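Local atomic coordinates of DNA polymerase III subunit beta (Deinococcus radiodurans, PDB entry 4TRT), a protein that forms a ring-shaped head-to-tail homodimer around DNA and probably tethers DNA polymerases and other proteins to it, making replication processive. Residues L333-S336 with P341-F344; L248-P253 with F278-G283; A254-E259 with D298-T303. All coordinates share one frame; numbering follows the deposited sequence.

Interaction 1: residues L333-S336 with P341-F344; sequences LLFS and PAIF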
loop_
_atom_site.group_PDB
_atom_site.type_symbol
_atom_site.label_atom_id
_atom_site.label_comp_id
_atom_site.label_asym_id
_atom_site.label_seq_id
_atom_site.Cartn_x
_atom_site.Cartn_y
_atom_site.Cartn_z
ATOM N N LEU A 333 10.216 -16.145 -28.088
ATOM C CA LEU A 333 11.464 -16.475 -27.380
ATOM C C LEU A 333 12.401 -17.104 -28.397
ATOM O O LEU A 333 12.054 -18.115 -29.015
ATOM C CB LEU A 333 11.200 -17.477 -26.235
ATOM C CG LEU A 333 9.943 -17.263 -25.383
ATOM C CD1 LEU A 333 9.816 -18.373 -24.357
ATOM C CD2 LEU A 333 9.955 -15.872 -24.741
ATOM N N LEU A 334 13.578 -16.514 -28.563
ATOM C CA LEU A 334 14.550 -16.971 -29.525
ATOM C C LEU A 334 15.788 -17.463 -28.779
ATOM O O LEU A 334 16.455 -16.690 -28.086
ATOM C CB LEU A 334 14.937 -15.829 -30.444
ATOM C CG LEU A 334 13.823 -15.061 -31.157
ATOM C CD1 LEU A 334 14.456 -13.881 -31.897
ATOM C CD2 LEU A 334 13.063 -15.947 -32.112
ATOM N N PHE A 335 16.097 -18.750 -28.947
ATOM C CA PHE A 335 17.165 -19.407 -28.214
ATOM C C PHE A 335 18.326 -19.730 -29.136
ATOM O O PHE A 335 18.118 -20.220 -30.258
ATOM C CB PHE A 335 16.648 -20.700 -27.589
ATOM C CG PHE A 335 15.538 -20.495 -26.624
ATOM C CD1 PHE A 335 15.765 -19.854 -25.415
ATOM C CD2 PHE A 335 14.253 -20.936 -26.925
ATOM C CE1 PHE A 335 14.739 -19.682 -24.505
ATOM C CE2 PHE A 335 13.218 -20.743 -26.028
ATOM C CZ PHE A 335 13.469 -20.123 -24.811
ATOM N N SER A 336 19.540 -19.425 -28.684
ATOM C CA SER A 336 20.727 -19.710 -29.468
ATOM C C SER A 336 21.376 -21.032 -29.045
ATOM O O SER A 336 22.296 -21.484 -29.703
ATOM C CB SER A 336 21.727 -18.557 -29.387
ATOM O OG SER A 336 22.232 -18.376 -28.074
ATOM N N PRO A 341 23.053 -17.036 -24.969
ATOM C CA PRO A 341 21.988 -16.073 -24.665
ATOM C C PRO A 341 20.716 -16.243 -25.518
ATOM O O PRO A 341 20.738 -16.857 -26.598
ATOM C CB PRO A 341 22.666 -14.714 -24.895
ATOM C CG PRO A 341 24.141 -14.982 -24.735
ATOM C CD PRO A 341 24.328 -16.362 -25.304
ATOM N N ALA A 342 19.622 -15.727 -24.988
ATOM C CA ALA A 342 18.311 -15.778 -25.621
ATOM C C ALA A 342 17.771 -14.374 -25.835
ATOM O O ALA A 342 18.164 -13.446 -25.134
ATOM C CB ALA A 342 17.350 -16.572 -24.751
ATOM N N ILE A 343 16.845 -14.230 -26.783
ATOM C CA ILE A 343 16.142 -12.963 -27.007
ATOM C C ILE A 343 14.661 -13.186 -26.697
ATOM O O ILE A 343 14.074 -14.167 -27.159
ATOM C CB ILE A 343 16.311 -12.461 -28.456
ATOM C CG1 ILE A 343 17.782 -12.154 -28.767
ATOM C CG2 ILE A 343 15.467 -11.223 -28.708
ATOM C CD1 ILE A 343 18.038 -11.941 -30.253
ATOM N N PHE A 344 14.082 -12.299 -25.876
ATOM C CA PHE A 344 12.647 -12.255 -25.640
ATOM C C PHE A 344 12.113 -10.956 -26.244
ATOM O O PHE A 344 12.677 -9.882 -26.040
ATOM C CB PHE A 344 12.289 -12.286 -24.147
ATOM C CG PHE A 344 12.773 -13.500 -23.390
ATOM C CD1 PHE A 344 13.289 -14.619 -24.029
ATOM C CD2 PHE A 344 12.625 -13.536 -22.006
ATOM C CE1 PHE A 344 13.711 -15.709 -23.306
ATOM C CE2 PHE A 344 13.015 -14.635 -21.271
ATOM C CZ PHE A 344 13.581 -15.721 -21.922
#
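Leu333 and Phe344 face each other at one end of a beta hairpin, and the loop joining its two strands lies beyond Ser336 and Pro341 at the other. Leu334 and Ile343 form the hydrogen-bonded pair of this antiparallel register. Each donates its N-H to the carbonyl of the other, and the bond from Leu334 N to Ile343 O is 2.8 Å long and nearly straight at 172°. The non-hydrogen-bonded pairs on either side, Leu333 with Phe344 and Phe335 with Ala342, turn their side chains to the face away from those of Leu334 and Ile343, and there the packing is tight. Leu333 CD2 lies over one face of the Phe344 ring, 4.0 Å from its centroid but displaced toward the rim, and comes to 3.6 Å from Phe344 CD1 in a CH-pi contact. A chi1 of -61°, with CG anti to the carbonyl carbon, brings the Phe335 ring obliquely against the methyl of Ala342, CD1 to CB 3.7 Å. It also reaches the edge of the Phe344 ring, CE1 to CE1 4.3 Å.

The loop end is looser and partly open to solvent. Ser336 and Pro341 meet chiefly through one short bond, in which Ser336 OG donates to a lone pair of Pro341 O at 2.6 Å, and Ser340 OG is a second partner of the same hydroxyl. With an alanine in place of Ser336 both bonds go, and Pro341 O would probably be left without this mate and the hairpin end freer to move.

The hairpin is flanked within its sheet by strands 248-253 and 353-357. Phe335 and Ala342 pack on strand 310-316 of the second sheet, whereas Leu334 and Ile343 are covered on the other face by residues such as Pro243 and Ile246.

Interaction 2: residues L248-P253 with F278-G283; sequences LQVTLP and FLVSEG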
loop_
_atom_site.group_PDB
_atom_site.type_symbol
_atom_site.label_atom_id
_atom_site.label_comp_id
_atom_site.label_asym_id
_atom_site.label_seq_id
_atom_site.Cartn_x
_atom_site.Cartn_y
_atom_site.Cartn_z
ATOM N N LEU A 248 16.112 -22.142 -32.114
ATOM C CA LEU A 248 14.775 -22.507 -31.687
ATOM C C LEU A 248 13.973 -21.241 -31.376
ATOM O O LEU A 248 14.468 -20.340 -30.702
ATOM C CB LEU A 248 14.851 -23.414 -30.451
ATOM C CG LEU A 248 13.565 -23.872 -29.750
ATOM C CD1 LEU A 248 12.696 -24.752 -30.650
ATOM C CD2 LEU A 248 13.936 -24.610 -28.464
ATOM N N GLN A 249 12.733 -21.210 -31.869
ATOM C CA GLN A 249 11.824 -20.084 -31.712
ATOM C C GLN A 249 10.558 -20.634 -31.104
ATOM O O GLN A 249 10.042 -21.642 -31.569
ATOM C CB GLN A 249 11.510 -19.462 -33.076
ATOM C CG GLN A 249 10.516 -18.312 -33.041
ATOM C CD GLN A 249 10.166 -17.851 -34.445
ATOM O OE1 GLN A 249 11.057 -17.492 -35.216
ATOM N NE2 GLN A 249 8.865 -17.901 -34.802
ATOM N N VAL A 250 10.078 -19.997 -30.046
ATOM C CA VAL A 250 8.859 -20.409 -29.383
ATOM C C VAL A 250 7.966 -19.182 -29.304
ATOM O O VAL A 250 8.432 -18.101 -28.965
ATOM C CB VAL A 250 9.151 -20.962 -27.964
ATOM C CG1 VAL A 250 7.856 -21.175 -27.182
ATOM C CG2 VAL A 250 9.918 -22.280 -28.063
ATOM N N THR A 251 6.689 -19.346 -29.648
ATOM C CA THR A 251 5.745 -18.263 -29.590
ATOM C C THR A 251 4.583 -18.710 -28.694
ATOM O O THR A 251 4.081 -19.830 -28.843
ATOM C CB THR A 251 5.254 -17.947 -31.030
ATOM O OG1 THR A 251 6.372 -17.501 -31.824
ATOM C CG2 THR A 251 4.208 -16.913 -31.001
ATOM N N LEU A 252 4.145 -17.836 -27.788
ATOM C CA LEU A 252 3.071 -18.170 -26.866
ATOM C C LEU A 252 2.492 -16.907 -26.240
ATOM O O LEU A 252 3.109 -15.848 -26.317
ATOM C CB LEU A 252 3.583 -19.132 -25.777
ATOM C CG LEU A 252 4.514 -18.557 -24.716
ATOM C CD1 LEU A 252 4.840 -19.655 -23.719
ATOM C CD2 LEU A 252 5.809 -17.959 -25.268
ATOM N N PRO A 253 1.323 -17.023 -25.601
ATOM C CA PRO A 253 0.703 -15.863 -24.965
ATOM C C PRO A 253 1.559 -15.309 -23.836
ATOM O O PRO A 253 2.012 -16.070 -22.977
ATOM C CB PRO A 253 -0.605 -16.425 -24.414
ATOM C CG PRO A 253 -0.875 -17.655 -25.217
ATOM C CD PRO A 253 0.473 -18.225 -25.480
ATOM N N PHE A 278 13.605 -23.997 -18.158
ATOM C CA PHE A 278 12.724 -23.915 -19.316
ATOM C C PHE A 278 12.997 -25.175 -20.117
ATOM O O PHE A 278 14.141 -25.393 -20.517
ATOM C CB PHE A 278 13.117 -22.744 -20.200
ATOM C CG PHE A 278 12.517 -21.435 -19.812
ATOM C CD1 PHE A 278 12.620 -20.955 -18.527
ATOM C CD2 PHE A 278 11.917 -20.643 -20.770
ATOM C CE1 PHE A 278 12.090 -19.730 -18.184
ATOM C CE2 PHE A 278 11.381 -19.419 -20.434
ATOM C CZ PHE A 278 11.476 -18.960 -19.135
ATOM N N LEU A 279 11.988 -26.008 -20.331
ATOM C CA LEU A 279 12.144 -27.180 -21.188
ATOM C C LEU A 279 11.147 -27.083 -22.335
ATOM O O LEU A 279 9.943 -27.152 -22.129
ATOM C CB LEU A 279 11.930 -28.479 -20.408
ATOM C CG LEU A 279 11.972 -29.796 -21.201
ATOM C CD1 LEU A 279 13.353 -30.005 -21.803
ATOM C CD2 LEU A 279 11.585 -30.961 -20.297
ATOM N N VAL A 280 11.662 -26.912 -23.542
ATOM C CA VAL A 280 10.832 -26.878 -24.752
ATOM C C VAL A 280 10.861 -28.270 -25.376
ATOM O O VAL A 280 11.932 -28.811 -25.650
ATOM C CB VAL A 280 11.335 -25.822 -25.768
ATOM C CG1 VAL A 280 10.400 -25.743 -26.985
ATOM C CG2 VAL A 280 11.495 -24.453 -25.102
ATOM N N SER A 281 9.684 -28.842 -25.604
ATOM C CA SER A 281 9.562 -30.132 -26.236
ATOM C C SER A 281 8.138 -30.388 -26.713
ATOM O O SER A 281 7.187 -30.082 -25.993
ATOM C CB SER A 281 9.949 -31.228 -25.245
ATOM O OG SER A 281 10.149 -32.407 -25.968
ATOM N N GLU A 282 7.999 -30.951 -27.913
ATOM C CA GLU A 282 6.714 -31.439 -28.439
ATOM C C GLU A 282 5.591 -30.416 -28.338
ATOM O O GLU A 282 4.506 -30.722 -27.873
ATOM C CB GLU A 282 6.322 -32.747 -27.737
ATOM C CG GLU A 282 7.311 -33.866 -27.991
ATOM C CD GLU A 282 6.886 -35.180 -27.373
ATOM O OE1 GLU A 282 6.588 -35.200 -26.162
ATOM O OE2 GLU A 282 6.870 -36.197 -28.089
ATOM N N GLY A 283 5.868 -29.195 -28.788
ATOM C CA GLY A 283 4.892 -28.116 -28.772
ATOM C C GLY A 283 4.471 -27.683 -27.382
ATOM O O GLY A 283 3.374 -27.151 -27.210
#
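Val250 and Val280 bring their backbones to 8.2 Å, CA to CA, a separation too wide for strand pairing, so strands 248-253 and 275-281 meet through side chains alone. They belong to two different antiparallel sheets that meet in the C-terminal domain, one of them running on into the central domain. The domain has the fold repeated through bacterial sliding processivity rings: two sheets packed on one another with a pair of helices. The contact is part of the hydrophobic layer between those sheets.

Val280 is the shared partner, and both of its methyl groups are used. Leu248 reaches toward it tip to tip, placing CD2 3.9 Å from Val280 CB, with Val280 CG1 almost as near at 4.0 Å. The extended first torsion of Leu248 (chi1 176°) carries its branched end across the gap between the sheets. Val250 approaches differently, because its side chain and that of Val280 run past each other in opposite directions. Of the two Val250 branches, CG2 is the one that touches Val280, whereas CG1 is turned to the neighbouring Val302. All three touching residues are buried. Two residues of strand 248-253 thus close on a single valine of the facing strand, a small contact of 116 Å² in all.

Gln304, from strand 303-306, next to strand 248-253 in the sheet, packs against Leu248, Val250 and Val280 alike and also takes a hydrogen bond from Gly283 N to its OE1, linking the turn after strand 275-281 to strand 303-306. Leu285, on the adjacent strand 284-290, packs beside Val280. At the closest point across the contact, Val250 CG2 stands 3.7 Å from Val280 CG1 and 4.0 Å from Val280 CG2, so that one methyl of Val250 is set against both branches of Val280.

Interaction 3: residues A254-E259 with D298-T303; sequences ATALKE and DTLSVT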
loop_
_atom_site.group_PDB
_atom_site.type_symbol
_atom_site.label_atom_id
_atom_site.label_comp_id
_atom_site.label_asym_id
_atom_site.label_seq_id
_atom_site.Cartn_x
_atom_site.Cartn_y
_atom_site.Cartn_z
ATOM N N ALA A 254 1.796 -14.003 -23.862
ATOM C CA ALA A 254 2.670 -13.358 -22.899
ATOM C C ALA A 254 2.147 -13.510 -21.480
ATOM O O ALA A 254 2.922 -13.759 -20.553
ATOM C CB ALA A 254 2.813 -11.887 -23.233
ATOM N N THR A 255 0.843 -13.353 -21.306
ATOM C CA THR A 255 0.282 -13.336 -19.954
ATOM C C THR A 255 0.376 -14.715 -19.330
ATOM O O THR A 255 0.736 -14.835 -18.141
ATOM C CB THR A 255 -1.173 -12.857 -19.946
ATOM O OG1 THR A 255 -1.209 -11.481 -20.330
ATOM C CG2 THR A 255 -1.821 -13.040 -18.568
ATOM N N ALA A 256 0.087 -15.751 -20.120
ATOM C CA ALA A 256 0.221 -17.124 -19.612
ATOM C C ALA A 256 1.661 -17.403 -19.183
ATOM O O ALA A 256 1.898 -17.981 -18.107
ATOM C CB ALA A 256 -0.283 -18.148 -20.622
ATOM N N LEU A 257 2.635 -16.959 -19.982
ATOM C CA LEU A 257 4.042 -17.188 -19.644
ATOM C C LEU A 257 4.451 -16.444 -18.378
ATOM O O LEU A 257 5.147 -17.008 -17.520
ATOM C CB LEU A 257 4.967 -16.820 -20.815
ATOM C CG LEU A 257 6.464 -16.926 -20.561
ATOM C CD1 LEU A 257 6.897 -18.372 -20.270
ATOM C CD2 LEU A 257 7.218 -16.331 -21.754
ATOM N N LYS A 258 4.024 -15.192 -18.247
ATOM C CA LYS A 258 4.358 -14.398 -17.059
ATOM C C LYS A 258 3.783 -15.024 -15.810
ATOM O O LYS A 258 4.469 -15.135 -14.810
ATOM C CB LYS A 258 3.827 -12.980 -17.167
ATOM C CG LYS A 258 4.518 -12.153 -18.241
ATOM C CD LYS A 258 3.860 -10.778 -18.341
ATOM C CE LYS A 258 4.319 -10.075 -19.586
ATOM N NZ LYS A 258 3.822 -8.667 -19.635
ATOM N N GLU A 259 2.523 -15.445 -15.887
ATOM C CA GLU A 259 1.854 -16.027 -14.751
ATOM C C GLU A 259 2.472 -17.393 -14.383
ATOM O O GLU A 259 2.558 -17.731 -13.204
ATOM C CB GLU A 259 0.342 -16.106 -15.008
ATOM C CG GLU A 259 -0.297 -14.714 -15.043
ATOM C CD GLU A 259 -1.793 -14.694 -15.323
ATOM O OE1 GLU A 259 -2.365 -15.727 -15.694
ATOM O OE2 GLU A 259 -2.401 -13.613 -15.174
ATOM N N ASP A 298 5.051 -26.187 -14.332
ATOM C CA ASP A 298 3.894 -25.718 -15.102
ATOM C C ASP A 298 4.159 -25.945 -16.582
ATOM O O ASP A 298 5.282 -25.721 -17.055
ATOM C CB ASP A 298 3.632 -24.244 -14.822
ATOM C CG ASP A 298 2.175 -23.861 -14.999
ATOM O OD1 ASP A 298 1.351 -24.691 -15.458
ATOM O OD2 ASP A 298 1.842 -22.702 -14.684
ATOM N N THR A 299 3.147 -26.405 -17.313
ATOM C CA THR A 299 3.326 -26.742 -18.739
ATOM C C THR A 299 2.385 -25.910 -19.600
ATOM O O THR A 299 1.180 -25.851 -19.320
ATOM C CB THR A 299 3.100 -28.251 -18.996
ATOM O OG1 THR A 299 3.979 -29.024 -18.165
ATOM C CG2 THR A 299 3.353 -28.630 -20.467
ATOM N N LEU A 300 2.947 -25.264 -20.628
ATOM C CA LEU A 300 2.205 -24.406 -21.549
ATOM C C LEU A 300 2.310 -24.925 -22.977
ATOM O O LEU A 300 3.381 -25.351 -23.398
ATOM C CB LEU A 300 2.759 -22.970 -21.525
ATOM C CG LEU A 300 2.702 -22.179 -20.225
ATOM C CD1 LEU A 300 3.492 -20.877 -20.356
ATOM C CD2 LEU A 300 1.265 -21.900 -19.833
ATOM N N SER A 301 1.200 -24.854 -23.712
ATOM C CA SER A 301 1.199 -25.100 -25.144
ATOM C C SER A 301 1.862 -23.938 -25.847
ATOM O O SER A 301 1.624 -22.782 -25.506
ATOM C CB SER A 301 -0.228 -25.263 -25.671
ATOM O OG SER A 301 -0.856 -26.326 -24.992
ATOM N N VAL A 302 2.730 -24.243 -26.802
ATOM C CA VAL A 302 3.423 -23.212 -27.573
ATOM C C VAL A 302 3.496 -23.611 -29.051
ATOM O O VAL A 302 3.239 -24.760 -29.413
ATOM C CB VAL A 302 4.870 -22.972 -27.063
ATOM C CG1 VAL A 302 4.861 -22.532 -25.599
ATOM C CG2 VAL A 302 5.740 -24.218 -27.245
ATOM N N THR A 303 3.863 -22.650 -29.898
ATOM C CA THR A 303 4.246 -22.958 -31.253
ATOM C C THR A 303 5.753 -22.906 -31.259
ATOM O O THR A 303 6.335 -21.936 -30.779
ATOM C CB THR A 303 3.652 -21.917 -32.206
ATOM O OG1 THR A 303 2.242 -21.864 -31.980
ATOM C CG2 THR A 303 3.953 -22.270 -33.671
#
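Next to Leu257, which meets Leu300 across this contact, Lys258 points away from strand 294-301 and sends its NZ to the backbone oxygens of Gly325 and Ile327, which both accept hydrogen bonds from it, with Asp328 OD1 as a weak, long ion pair. These bonds link the start of helix 254-265 to the loop after helix 317-324. Toward strand 294-301 the contact is apolar and depends on Leu300. With its CG anti to the carbonyl carbon (chi1 -62°), Leu300 projects its two methyls at the helix surface. CD1 settles against the helix backbone, 3.8 Å from Leu257 CA and 4.0 Å from Ala256 O, while CD2 lies 4.1 Å from the methyl carbon, CB, of Ala256. The end of Leu257 adds a looser touch, CD1 to Leu300 CD1 4.2 Å.

Leu300 also rests on Ala260 one turn on, and Asp298 forms a salt bridge with Arg263 of the same helix. Helix 254-265 therefore lies along strand 294-301, the edge of its sheet in this chain, where Asp298 pairs with a strand of the second subunit and the sheet continues across the dimer interface.

Overall arrangement
All three contacts lie within the C-terminal domain. Interactions 1 and 2 share a sheet, their centres 11 Å apart, through probable backbone bonds such as Leu333 N to Val250 O at 2.8 Å. Interactions 2 and 3 are closer, at 9 Å between centres: helix 254-265 follows strand 248-253 directly, Thr251 N probably bonds to Thr303 O at 2.8 Å, and Val302 wedges against Val250 and Leu252. Interactions 1 and 3, 16 Å apart, meet at Leu333 CD2 and Leu257 CD2, 4.1 Å from each other. Strands 330-335, 342-346 and 248-253 belong to the sheet that runs on into the central domain, while interaction 3 reaches the dimer interface.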